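Long-range contacts in nucleoporin 53 (Pichia guilliermondii, PDB 3P3D), which is probably a structural constituent of the nuclear pore complex, represented here by its RNA recognition motif (RRM) domain: residues A[10-15]-A[65-70]; A[14-19]-A[87-92]; A[22-27]-A[37-42]; A[77-82]-A[91-96]. One frame throughout, in Å; residues are numbered along the deposited sequence.

Contact 1: residues A[10-15]-A[65-70]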
loop_
_atom_site.group_PDB
_atom_site.type_symbol
_atom_site.label_atom_id
_atom_site.label_comp_id
_atom_site.label_asym_id
_atom_site.label_seq_id
_atom_site.Cartn_x
_atom_site.Cartn_y
_atom_site.Cartn_z
ATOM N N ILE A 10 1.036 -1.995 -5.785
ATOM C CA ILE A 10 -0.119 -2.680 -5.261
ATOM C C ILE A 10 -1.062 -1.614 -4.787
ATOM O O ILE A 10 -0.630 -0.475 -4.503
ATOM C CB ILE A 10 0.270 -3.656 -4.081
ATOM C CG1 ILE A 10 0.834 -2.907 -2.875
ATOM C CG2 ILE A 10 1.268 -4.712 -4.555
ATOM C CD1 ILE A 10 1.249 -3.789 -1.711
ATOM N N LEU A 11 -2.336 -1.979 -4.697
ATOM C CA LEU A 11 -3.305 -1.222 -3.908
ATOM C C LEU A 11 -3.609 -1.897 -2.556
ATOM O O LEU A 11 -4.029 -3.041 -2.541
ATOM C CB LEU A 11 -4.568 -1.079 -4.713
ATOM C CG LEU A 11 -4.381 -0.225 -5.977
ATOM C CD1 LEU A 11 -5.554 -0.402 -6.909
ATOM C CD2 LEU A 11 -4.193 1.230 -5.607
ATOM N N VAL A 12 -3.372 -1.214 -1.432
ATOM C CA VAL A 12 -3.796 -1.727 -0.118
ATOM C C VAL A 12 -5.039 -0.979 0.322
ATOM O O VAL A 12 -5.133 0.224 0.147
ATOM C CB VAL A 12 -2.686 -1.675 0.991
ATOM C CG1 VAL A 12 -1.399 -2.324 0.518
ATOM C CG2 VAL A 12 -2.400 -0.274 1.412
ATOM N N PHE A 13 -6.001 -1.690 0.895
ATOM C CA PHE A 13 -7.303 -1.084 1.178
ATOM C C PHE A 13 -8.066 -1.736 2.325
ATOM O O PHE A 13 -7.766 -2.851 2.725
ATOM C CB PHE A 13 -8.174 -1.114 -0.100
ATOM C CG PHE A 13 -8.525 -2.514 -0.594
ATOM C CD1 PHE A 13 -9.660 -3.154 -0.147
ATOM C CD2 PHE A 13 -7.731 -3.169 -1.514
ATOM C CE1 PHE A 13 -9.985 -4.414 -0.582
ATOM C CE2 PHE A 13 -8.068 -4.457 -1.972
ATOM C CZ PHE A 13 -9.184 -5.071 -1.507
ATOM N N GLY A 14 -9.079 -1.020 2.810
ATOM C CA GLY A 14 -10.052 -1.529 3.779
ATOM C C GLY A 14 -9.817 -1.102 5.223
ATOM O O GLY A 14 -10.484 -1.589 6.129
ATOM N N TYR A 15 -8.896 -0.164 5.430
ATOM C CA TYR A 15 -8.484 0.257 6.765
ATOM C C TYR A 15 -9.178 1.571 7.107
ATOM O O TYR A 15 -9.498 2.353 6.195
ATOM C CB TYR A 15 -6.960 0.412 6.843
ATOM C CG TYR A 15 -6.365 1.269 5.741
ATOM C CD1 TYR A 15 -6.311 2.649 5.865
ATOM C CD2 TYR A 15 -5.866 0.702 4.571
ATOM C CE1 TYR A 15 -5.797 3.440 4.865
ATOM C CE2 TYR A 15 -5.342 1.496 3.559
ATOM C CZ TYR A 15 -5.317 2.861 3.720
ATOM O OH TYR A 15 -4.800 3.684 2.761
ATOM N N THR A 65 -4.490 2.940 -0.508
ATOM C CA THR A 65 -3.293 3.590 -1.013
ATOM C C THR A 65 -2.665 2.740 -2.067
ATOM O O THR A 65 -2.701 1.524 -2.001
ATOM C CB THR A 65 -2.177 3.776 0.048
ATOM O OG1 THR A 65 -2.729 4.202 1.297
ATOM C CG2 THR A 65 -1.171 4.799 -0.446
ATOM N N LYS A 66 -2.034 3.389 -3.018
ATOM C CA LYS A 66 -1.147 2.695 -3.907
ATOM C C LYS A 66 0.185 2.707 -3.227
ATOM O O LYS A 66 0.513 3.669 -2.527
ATOM C CB LYS A 66 -1.110 3.404 -5.244
ATOM C CG LYS A 66 -0.168 2.856 -6.287
ATOM C CD LYS A 66 -0.268 3.794 -7.508
ATOM C CE LYS A 66 0.962 3.808 -8.364
ATOM N NZ LYS A 66 1.002 2.531 -9.122
ATOM N N ILE A 67 0.927 1.610 -3.387
ATOM C CA ILE A 67 2.294 1.489 -2.870
ATOM C C ILE A 67 3.132 0.895 -3.985
ATOM O O ILE A 67 2.729 -0.063 -4.596
ATOM C CB ILE A 67 2.361 0.512 -1.670
ATOM C CG1 ILE A 67 1.457 0.968 -0.523
ATOM C CG2 ILE A 67 3.782 0.316 -1.214
ATOM C CD1 ILE A 67 1.565 0.039 0.695
ATOM N N THR A 68 4.308 1.442 -4.227
ATOM C CA THR A 68 5.118 1.014 -5.336
ATOM C C THR A 68 6.471 0.617 -4.788
ATOM O O THR A 68 7.114 1.406 -4.089
ATOM C CB THR A 68 5.239 2.154 -6.385
ATOM O OG1 THR A 68 3.928 2.669 -6.642
ATOM C CG2 THR A 68 5.857 1.659 -7.730
ATOM N N TYR A 69 6.891 -0.609 -5.114
ATOM C CA TYR A 69 8.188 -1.145 -4.739
ATOM C C TYR A 69 9.259 -1.021 -5.878
ATOM O O TYR A 69 8.926 -0.574 -6.956
ATOM C CB TYR A 69 7.994 -2.619 -4.359
ATOM C CG TYR A 69 7.115 -2.827 -3.149
ATOM C CD1 TYR A 69 7.614 -2.639 -1.859
ATOM C CD2 TYR A 69 5.780 -3.219 -3.286
ATOM C CE1 TYR A 69 6.808 -2.841 -0.741
ATOM C CE2 TYR A 69 4.982 -3.438 -2.174
ATOM C CZ TYR A 69 5.503 -3.238 -0.907
ATOM O OH TYR A 69 4.687 -3.404 0.188
ATOM N N ASP A 70 10.520 -1.409 -5.608
ATOM C CA ASP A 70 11.652 -1.435 -6.595
ATOM C C ASP A 70 11.667 -2.642 -7.518
ATOM O O ASP A 70 12.476 -2.666 -8.480
ATOM C CB ASP A 70 13.018 -1.631 -5.916
ATOM C CG ASP A 70 13.361 -0.571 -4.953
ATOM O OD1 ASP A 70 14.387 -0.748 -4.228
ATOM O OD2 ASP A 70 12.612 0.433 -4.926
#
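Ile10 pairs with Ile67, Leu11 with Lys66 and Val12 with Thr65, joining strands 9-13 and 64-68 as antiparallel neighbours in the middle of the RRM sheet. Ile10 and Val12 each give and accept a backbone hydrogen bond, four in all: both N-to-O bonds of Ile10 with Ile67 measure 2.8 Å, both of Val12 with Thr65 2.9 Å. Leu11 and Lys66 form the non-hydrogen-bonded pair between, where Leu11 CD2 rests 3.8 Å from Lys66 CB. On the helix-covered face, Ile10 and Ile67 run side by side, CG1 of Ile10 lying 3.9 Å from CB of Ile67. With chi1 at 64°, CG1 of Ile10 sits between its own N and carbonyl carbon, and the extended chain beyond carries CD1 to the ring edge of Tyr69, 3.8 Å from CE2. With an alanine here, a gap would probably open beside Ile67, and the CD1 methyl that meets the Tyr69 edge would be lost. Val12 CG1 meets CD1 of Ile67 obliquely at 3.8 Å. At the far end of the pairing, Tyr15 reaches back so that its OH hydrogen-bonds Thr65 OG1 at 2.6 Å, the threonine oxygen lying near the plane of the ring. Further out, Lys66 makes a cation-pi contact with Tyr96 on the other face. Phe27 of helix 20-27 packs on Ile10, Val12 and Ile67, and its carbonyl O is hydrogen-bonded to Tyr69 OH, which fixes that ring from its polar end.

Contact 2: residues A[14-19]-A[87-92]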
loop_
_atom_site.group_PDB
_atom_site.type_symbol
_atom_site.label_atom_id
_atom_site.label_comp_id
_atom_site.label_asym_id
_atom_site.label_seq_id
_atom_site.Cartn_x
_atom_site.Cartn_y
_atom_site.Cartn_z
ATOM N N GLY A 14 -9.079 -1.020 2.810
ATOM C CA GLY A 14 -10.052 -1.529 3.779
ATOM C C GLY A 14 -9.817 -1.102 5.223
ATOM O O GLY A 14 -10.484 -1.589 6.129
ATOM N N TYR A 15 -8.896 -0.164 5.430
ATOM C CA TYR A 15 -8.484 0.257 6.765
ATOM C C TYR A 15 -9.178 1.571 7.107
ATOM O O TYR A 15 -9.498 2.353 6.195
ATOM C CB TYR A 15 -6.960 0.412 6.843
ATOM C CG TYR A 15 -6.365 1.269 5.741
ATOM C CD1 TYR A 15 -6.311 2.649 5.865
ATOM C CD2 TYR A 15 -5.866 0.702 4.571
ATOM C CE1 TYR A 15 -5.797 3.440 4.865
ATOM C CE2 TYR A 15 -5.342 1.496 3.559
ATOM C CZ TYR A 15 -5.317 2.861 3.720
ATOM O OH TYR A 15 -4.800 3.684 2.761
ATOM N N PRO A 16 -9.449 1.815 8.410
ATOM C CA PRO A 16 -9.925 3.147 8.787
ATOM C C PRO A 16 -8.840 4.176 8.507
ATOM O O PRO A 16 -7.674 3.863 8.712
ATOM C CB PRO A 16 -10.180 3.030 10.301
ATOM C CG PRO A 16 -10.272 1.559 10.584
ATOM C CD PRO A 16 -9.406 0.891 9.560
ATOM N N GLU A 17 -9.213 5.373 8.047
ATOM C CA GLU A 17 -8.229 6.392 7.671
ATOM C C GLU A 17 -7.255 6.708 8.828
ATOM O O GLU A 17 -6.060 6.980 8.610
ATOM C CB GLU A 17 -8.922 7.670 7.157
ATOM N N THR A 18 -7.740 6.633 10.062
ATOM C CA THR A 18 -6.882 6.839 11.222
ATOM C C THR A 18 -5.661 5.892 11.239
ATOM O O THR A 18 -4.664 6.173 11.904
ATOM C CB THR A 18 -7.659 6.626 12.522
ATOM O OG1 THR A 18 -7.150 7.524 13.515
ATOM C CG2 THR A 18 -7.522 5.170 13.010
ATOM N N MET A 19 -5.746 4.789 10.496
ATOM C CA MET A 19 -4.767 3.701 10.554
ATOM C C MET A 19 -3.758 3.661 9.394
ATOM O O MET A 19 -2.879 2.802 9.377
ATOM C CB MET A 19 -5.521 2.376 10.567
ATOM C CG MET A 19 -4.884 1.328 11.445
ATOM S SD MET A 19 -5.907 -0.149 11.490
ATOM C CE MET A 19 -4.817 -1.196 10.605
ATOM N N ASN A 87 -4.209 -5.298 13.231
ATOM C CA ASN A 87 -4.800 -4.531 14.327
ATOM C C ASN A 87 -6.335 -4.534 14.265
ATOM O O ASN A 87 -6.962 -3.475 14.319
ATOM C CB ASN A 87 -4.265 -3.078 14.356
ATOM C CG ASN A 87 -2.729 -3.006 14.519
ATOM O OD1 ASN A 87 -2.065 -4.022 14.781
ATOM N ND2 ASN A 87 -2.161 -1.798 14.349
ATOM N N GLY A 88 -6.927 -5.719 14.120
ATOM C CA GLY A 88 -8.393 -5.875 14.176
ATOM C C GLY A 88 -9.219 -5.479 12.949
ATOM O O GLY A 88 -10.452 -5.382 13.035
ATOM N N VAL A 89 -8.569 -5.250 11.805
ATOM C CA VAL A 89 -9.299 -5.033 10.540
ATOM C C VAL A 89 -8.716 -5.943 9.480
ATOM O O VAL A 89 -7.551 -6.336 9.551
ATOM C CB VAL A 89 -9.219 -3.561 10.014
ATOM C CG1 VAL A 89 -9.523 -2.547 11.110
ATOM C CG2 VAL A 89 -7.865 -3.290 9.442
ATOM N N LEU A 90 -9.530 -6.273 8.487
ATOM C CA LEU A 90 -9.042 -7.039 7.349
ATOM C C LEU A 90 -8.393 -6.095 6.339
ATOM O O LEU A 90 -8.978 -5.066 5.979
ATOM C CB LEU A 90 -10.180 -7.817 6.693
ATOM C CG LEU A 90 -10.702 -9.018 7.478
ATOM C CD1 LEU A 90 -12.061 -9.379 6.946
ATOM C CD2 LEU A 90 -9.726 -10.197 7.380
ATOM N N LEU A 91 -7.183 -6.442 5.898
ATOM C CA LEU A 91 -6.537 -5.704 4.825
ATOM C C LEU A 91 -6.736 -6.382 3.489
ATOM O O LEU A 91 -6.660 -7.608 3.377
ATOM C CB LEU A 91 -5.039 -5.550 5.068
ATOM C CG LEU A 91 -4.638 -4.717 6.276
ATOM C CD1 LEU A 91 -3.142 -4.449 6.226
ATOM C CD2 LEU A 91 -5.422 -3.427 6.348
ATOM N N GLY A 92 -6.973 -5.571 2.472
ATOM C CA GLY A 92 -6.953 -6.048 1.084
ATOM C C GLY A 92 -5.690 -5.634 0.359
ATOM O O GLY A 92 -5.173 -4.534 0.558
HETATM O O HOH W 1 -11.445 -3.993 5.914
#
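Tyr15 and Val89 stand 6.5 Å apart between CA atoms, the two chains having splayed from a CA-CA distance of 5.6 Å at Gly14 and Leu91. The polar link at the narrow end is a water that donates to both Gly14 O, at 2.6 Å, and Leu90 O, at 2.7 Å, bridging two carbonyls that could not bond each other directly. Gly14 has a positive phi of 101°, and any CB there would press on Leu90 O as well as on the carbonyl of Phe13, so the bare backbone suits the place. Beyond the water, contact is apolar and centred on Val89, whose two methyls serve different partners. CG1 meets the CD corner of the Pro16 ring at 3.8 Å. CG2 takes the methyl of Met19, whose chain passes Val89 in the opposite sense and bends at its thioether, CE ending 3.9 Å from CG2. The same CE lies more loosely beside CB of Asn87. On the inner side, CD2 of Leu91 approaches CB of Tyr15. The contact thus joins the loop between strand 9-13 and helix 20-27 to the start of strand 89-95 in this RRM fold. Leu91 goes on to touch Phe27 of that helix, Met19 also packs on Phe86 of strand 85-86, and Gly92 is hydrogen-bonded through its backbone to Phe13 in the neighbouring strand.

Contact 3: residues A[22-27]-A[37-42]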
loop_
_atom_site.group_PDB
_atom_site.type_symbol
_atom_site.label_atom_id
_atom_site.label_comp_id
_atom_site.label_asym_id
_atom_site.label_seq_id
_atom_site.Cartn_x
_atom_site.Cartn_y
_atom_site.Cartn_z
ATOM N N GLN A 22 0.186 3.344 9.898
ATOM C CA GLN A 22 0.570 2.055 10.462
ATOM C C GLN A 22 0.604 0.999 9.357
ATOM O O GLN A 22 1.448 0.084 9.380
ATOM C CB GLN A 22 -0.406 1.608 11.560
ATOM C CG GLN A 22 -0.547 2.560 12.760
ATOM C CD GLN A 22 -1.597 2.075 13.773
ATOM O OE1 GLN A 22 -1.541 0.924 14.243
ATOM N NE2 GLN A 22 -2.574 2.935 14.086
ATOM N N VAL A 23 -0.313 1.140 8.393
ATOM C CA VAL A 23 -0.461 0.166 7.310
ATOM C C VAL A 23 0.681 0.333 6.333
ATOM O O VAL A 23 1.307 -0.641 5.929
ATOM C CB VAL A 23 -1.790 0.325 6.563
ATOM C CG1 VAL A 23 -1.803 -0.573 5.337
ATOM C CG2 VAL A 23 -2.987 0.019 7.495
ATOM N N ILE A 24 0.976 1.584 5.986
ATOM C CA ILE A 24 2.073 1.882 5.070
ATOM C C ILE A 24 3.349 1.368 5.698
ATOM O O ILE A 24 4.117 0.675 5.062
ATOM C CB ILE A 24 2.151 3.403 4.748
ATOM C CG1 ILE A 24 0.929 3.825 3.917
ATOM C CG2 ILE A 24 3.429 3.754 3.940
ATOM C CD1 ILE A 24 0.654 5.348 3.926
ATOM N N ALA A 25 3.547 1.674 6.974
ATOM C CA ALA A 25 4.733 1.235 7.687
ATOM C C ALA A 25 4.886 -0.276 7.644
ATOM O O ALA A 25 5.975 -0.808 7.400
ATOM C CB ALA A 25 4.677 1.710 9.121
ATOM N N TYR A 26 3.789 -0.977 7.886
ATOM C CA TYR A 26 3.828 -2.421 7.838
ATOM C C TYR A 26 4.273 -2.871 6.444
ATOM O O TYR A 26 5.126 -3.750 6.322
ATOM C CB TYR A 26 2.460 -2.991 8.220
ATOM C CG TYR A 26 2.316 -4.478 8.025
ATOM C CD1 TYR A 26 2.877 -5.385 8.929
ATOM C CD2 TYR A 26 1.609 -4.974 6.951
ATOM C CE1 TYR A 26 2.733 -6.764 8.750
ATOM C CE2 TYR A 26 1.452 -6.330 6.761
ATOM C CZ TYR A 26 2.003 -7.217 7.656
ATOM O OH TYR A 26 1.826 -8.560 7.427
ATOM N N PHE A 27 3.744 -2.243 5.387
ATOM C CA PHE A 27 4.071 -2.722 4.039
ATOM C C PHE A 27 5.519 -2.466 3.580
ATOM O O PHE A 27 5.966 -3.062 2.593
ATOM C CB PHE A 27 3.045 -2.251 3.022
ATOM C CG PHE A 27 1.831 -3.116 3.007
ATOM C CD1 PHE A 27 0.816 -2.913 3.931
ATOM C CD2 PHE A 27 1.738 -4.178 2.140
ATOM C CE1 PHE A 27 -0.273 -3.739 3.982
ATOM C CE2 PHE A 27 0.655 -5.013 2.185
ATOM C CZ PHE A 27 -0.362 -4.792 3.106
ATOM N N PHE A 37 6.105 8.714 1.466
ATOM C CA PHE A 37 5.191 8.844 2.612
ATOM C C PHE A 37 5.976 9.365 3.816
ATOM O O PHE A 37 7.121 8.961 4.053
ATOM C CB PHE A 37 4.509 7.513 2.970
ATOM C CG PHE A 37 3.627 6.973 1.888
ATOM C CD1 PHE A 37 2.423 7.576 1.595
ATOM C CD2 PHE A 37 4.007 5.866 1.150
ATOM C CE1 PHE A 37 1.615 7.083 0.586
ATOM C CE2 PHE A 37 3.204 5.370 0.152
ATOM C CZ PHE A 37 2.006 5.979 -0.130
ATOM N N GLU A 38 5.339 10.257 4.565
ATOM C CA GLU A 38 5.929 10.862 5.743
ATOM C C GLU A 38 6.457 9.819 6.733
ATOM O O GLU A 38 7.539 9.966 7.267
ATOM C CB GLU A 38 4.904 11.786 6.430
ATOM N N VAL A 39 5.705 8.747 6.949
ATOM C CA VAL A 39 6.110 7.742 7.927
ATOM C C VAL A 39 7.305 6.920 7.495
ATOM O O VAL A 39 7.871 6.232 8.317
ATOM C CB VAL A 39 4.951 6.790 8.289
ATOM C CG1 VAL A 39 4.683 5.781 7.134
ATOM C CG2 VAL A 39 5.245 6.101 9.633
ATOM N N LEU A 40 7.692 6.976 6.220
ATOM C CA LEU A 40 8.873 6.260 5.743
ATOM C C LEU A 40 10.110 7.130 5.645
ATOM O O LEU A 40 11.166 6.660 5.214
ATOM C CB LEU A 40 8.621 5.677 4.369
ATOM C CG LEU A 40 7.393 4.799 4.214
ATOM C CD1 LEU A 40 7.349 4.296 2.773
ATOM C CD2 LEU A 40 7.394 3.660 5.234
ATOM N N ARG A 41 9.991 8.389 6.059
ATOM C CA ARG A 41 11.019 9.382 5.753
ATOM C C ARG A 41 12.191 9.248 6.716
ATOM O O ARG A 41 12.022 9.281 7.931
ATOM C CB ARG A 41 10.427 10.796 5.790
ATOM C CG ARG A 41 10.980 11.740 4.744
ATOM C CD ARG A 41 10.069 12.974 4.632
ATOM N NE ARG A 41 8.960 12.788 3.689
ATOM C CZ ARG A 41 7.775 13.399 3.782
ATOM N NH1 ARG A 41 7.506 14.217 4.798
ATOM N NH2 ARG A 41 6.830 13.170 2.875
ATOM N N LYS A 42 13.374 9.074 6.137
ATOM C CA LYS A 42 14.633 9.005 6.865
ATOM C C LYS A 42 15.143 10.431 7.193
ATOM O O LYS A 42 14.480 11.417 6.872
ATOM C CB LYS A 42 15.652 8.253 5.989
ATOM C CG LYS A 42 15.257 6.797 5.671
ATOM C CD LYS A 42 15.995 6.235 4.451
ATOM C CE LYS A 42 16.123 4.697 4.433
ATOM N NZ LYS A 42 14.850 3.939 4.622
#
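Ala25 and Val39 mark the closest backbone approach, 6.7 Å between CA atoms, where helix 20-27, the first helix of the RRM fold, faces a short 3-10 turn at 38-40. The turn lies in the long connection that leads from this helix toward strand 60-61, and it is closed by a backbone bond from Leu40 N to Phe37 O. The segments are joined by apolar packing, and Ile24 carries most of it. Its side chain crosses Phe37 at about a right angle and brings two methyls to the same side of the ring. CD1 stands 3.9 Å from the ring centroid, 20° off the normal, a CH-pi contact made over the CD1-CE1 side of the ring. CG2 sits just beyond the rim at CD2, 3.5 Å from that Phe37 atom, the closest atom pair of the contact. CG2 points anti to the backbone N of Ile24, a direction that also carries it to the turn, where it meets CG1 of Val39 at 4.0 Å. Ala25 extends the surface more loosely, its CB facing CG2 of Val39. Phe37 in turn packs on Thr65 of strand 64-68, so the ring lies between helix 20-27 and strand 64-68, and Leu40 also touches Ile33 and Gln28. Leu40 adds a further contact to the helix, its CG 4.1 Å from Ile24 CG2.

Contact 4: residues A[77-82]-A[91-96]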
loop_
_atom_site.group_PDB
_atom_site.type_symbol
_atom_site.label_atom_id
_atom_site.label_comp_id
_atom_site.label_asym_id
_atom_site.label_seq_id
_atom_site.Cartn_x
_atom_site.Cartn_y
_atom_site.Cartn_z
ATOM N N ASP A 77 5.280 -10.566 -2.858
ATOM C CA ASP A 77 5.258 -10.863 -1.428
ATOM C C ASP A 77 4.192 -10.058 -0.653
ATOM O O ASP A 77 3.524 -10.586 0.240
ATOM C CB ASP A 77 6.630 -10.575 -0.820
ATOM C CG ASP A 77 7.714 -11.521 -1.316
ATOM O OD1 ASP A 77 7.389 -12.526 -1.997
ATOM O OD2 ASP A 77 8.899 -11.245 -1.009
ATOM N N ALA A 78 4.073 -8.775 -0.970
ATOM C CA ALA A 78 3.049 -7.932 -0.362
ATOM C C ALA A 78 1.662 -8.480 -0.629
ATOM O O ALA A 78 0.828 -8.504 0.226
ATOM C CB ALA A 78 3.163 -6.522 -0.887
ATOM N N LEU A 79 1.451 -8.940 -1.849
ATOM C CA LEU A 79 0.166 -9.454 -2.301
ATOM C C LEU A 79 -0.327 -10.611 -1.461
ATOM O O LEU A 79 -1.522 -10.820 -1.346
ATOM C CB LEU A 79 0.310 -9.941 -3.728
ATOM C CG LEU A 79 -0.827 -9.654 -4.687
ATOM C CD1 LEU A 79 -1.177 -8.174 -4.701
ATOM C CD2 LEU A 79 -0.339 -10.138 -6.054
ATOM N N LEU A 80 0.608 -11.369 -0.900
ATOM C CA LEU A 80 0.286 -12.475 -0.023
ATOM C C LEU A 80 -0.386 -12.025 1.256
ATOM O O LEU A 80 -0.959 -12.833 1.930
ATOM C CB LEU A 80 1.550 -13.265 0.354
ATOM C CG LEU A 80 2.411 -13.910 -0.734
ATOM C CD1 LEU A 80 3.637 -14.583 -0.102
ATOM C CD2 LEU A 80 1.592 -14.914 -1.516
ATOM N N GLU A 81 -0.296 -10.744 1.605
ATOM C CA GLU A 81 -1.033 -10.187 2.756
ATOM C C GLU A 81 -2.517 -9.931 2.527
ATOM O O GLU A 81 -3.188 -9.416 3.397
ATOM C CB GLU A 81 -0.392 -8.892 3.217
ATOM C CG GLU A 81 0.947 -9.131 3.914
ATOM C CD GLU A 81 0.829 -10.150 5.031
ATOM O OE1 GLU A 81 0.159 -9.844 6.036
ATOM O OE2 GLU A 81 1.369 -11.265 4.878
ATOM N N ASN A 82 -3.022 -10.284 1.358
ATOM C CA ASN A 82 -4.425 -10.140 1.070
ATOM C C ASN A 82 -5.285 -11.000 2.005
ATOM O O ASN A 82 -5.187 -12.229 2.006
ATOM C CB ASN A 82 -4.703 -10.525 -0.389
ATOM C CG ASN A 82 -6.136 -10.301 -0.769
ATOM O OD1 ASN A 82 -6.691 -9.228 -0.504
ATOM N ND2 ASN A 82 -6.762 -11.320 -1.380
ATOM N N LEU A 91 -7.183 -6.442 5.898
ATOM C CA LEU A 91 -6.537 -5.704 4.825
ATOM C C LEU A 91 -6.736 -6.382 3.489
ATOM O O LEU A 91 -6.660 -7.608 3.377
ATOM C CB LEU A 91 -5.039 -5.550 5.068
ATOM C CG LEU A 91 -4.638 -4.717 6.276
ATOM C CD1 LEU A 91 -3.142 -4.449 6.226
ATOM C CD2 LEU A 91 -5.422 -3.427 6.348
ATOM N N GLY A 92 -6.973 -5.571 2.472
ATOM C CA GLY A 92 -6.953 -6.048 1.084
ATOM C C GLY A 92 -5.690 -5.634 0.359
ATOM O O GLY A 92 -5.173 -4.534 0.558
ATOM N N VAL A 93 -5.172 -6.526 -0.470
ATOM C CA VAL A 93 -4.023 -6.205 -1.297
ATOM C C VAL A 93 -4.275 -6.794 -2.654
ATOM O O VAL A 93 -4.578 -7.982 -2.766
ATOM C CB VAL A 93 -2.682 -6.740 -0.737
ATOM C CG1 VAL A 93 -1.496 -6.177 -1.536
ATOM C CG2 VAL A 93 -2.519 -6.379 0.716
ATOM N N ILE A 94 -4.177 -5.950 -3.684
ATOM C CA ILE A 94 -4.302 -6.405 -5.079
ATOM C C ILE A 94 -3.262 -5.699 -5.911
ATOM O O ILE A 94 -2.789 -4.636 -5.509
ATOM C CB ILE A 94 -5.719 -6.126 -5.700
ATOM C CG1 ILE A 94 -6.131 -4.656 -5.574
ATOM C CG2 ILE A 94 -6.774 -6.984 -5.057
ATOM C CD1 ILE A 94 -7.306 -4.289 -6.482
ATOM N N PRO A 95 -2.911 -6.274 -7.079
ATOM C CA PRO A 95 -2.052 -5.557 -7.994
ATOM C C PRO A 95 -2.697 -4.232 -8.401
ATOM O O PRO A 95 -3.906 -4.185 -8.656
ATOM C CB PRO A 95 -1.983 -6.492 -9.192
ATOM C CG PRO A 95 -2.453 -7.813 -8.693
ATOM C CD PRO A 95 -3.475 -7.472 -7.723
ATOM N N TYR A 96 -1.905 -3.170 -8.441
ATOM C CA TYR A 96 -2.360 -1.903 -8.986
ATOM C C TYR A 96 -2.768 -2.023 -10.463
ATOM O O TYR A 96 -2.120 -2.735 -11.231
ATOM C CB TYR A 96 -1.242 -0.868 -8.866
ATOM C CG TYR A 96 -1.388 0.316 -9.803
ATOM C CD1 TYR A 96 -2.205 1.383 -9.470
ATOM C CD2 TYR A 96 -0.693 0.366 -11.027
ATOM C CE1 TYR A 96 -2.344 2.467 -10.309
ATOM C CE2 TYR A 96 -0.830 1.458 -11.888
ATOM C CZ TYR A 96 -1.654 2.508 -11.512
ATOM O OH TYR A 96 -1.810 3.611 -12.322
#
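Val93 is the knot of this contact, its two methyls pressed against Ala78 and Leu79 of helix 72-79 and the type I turn Leu79 to Asn82, where the second RRM helix lies on strand 89-95. CG1 stands anti to the backbone N, chi1 -171°, a rotation that sets it 3.7 Å from Ala78 O and nearly as close to Leu79 CA. CG2 goes to the turn, meeting CB of Glu81 at 4.1 Å. Phe27 of helix 20-27 and Ile10 of strand 9-13 also touch this valine, so it is buried on the helix side of the sheet. Cut back to an alanine, this position would probably leave a gap beneath Ala78 O and the turn, with Leu79 and Glu81 deprived of the methyls they share. Leu79 forms a close but more exposed flank: its CD1 reaches over the strand to 3.5 Å from the Ile94 carbonyl carbon and borders CD of Pro95, the two side chains crossing at about a right angle. The loose side lies toward solvent, with Pro95 exposed and the CB of Ile94 pointing away from the helix. The Glu81 carboxylate is taken up outside the contact, OE1 hydrogen-bonded to Tyr26 OH. The exposed Asn82 ends the turn with its amide over the strand and makes the one hydrogen bond between the segments. Val93 N donates to Asn82 OD1 at 3.1 Å, almost straight at 171° about the hydrogen, with the donor tilted 27° from the carbonyl plane of the amide.

Contact 1 is the heart of the sheet, its centre about 2 Å from that of the chain, and the others gather round it. Contact 4 is nearest, about 8 Å between centres, joined by the backbone bond Leu11 N to Ile94 O; contact 3 lies about 11 Å away and contact 2 about 12 Å. Contacts 2 and 4 share Leu91 and Gly92, using overlapping stretches of the same strand. Phe27 is the residue by which segment 22-27 of contact 3 reaches the other three, while its segment 37-42 meets contact 1 where Phe37 CZ lies 3.4 Å from Thr65 CG2. Contacts 3 and 4 lie on opposite sides of the chain's centre, about 16 Å apart between their own centres.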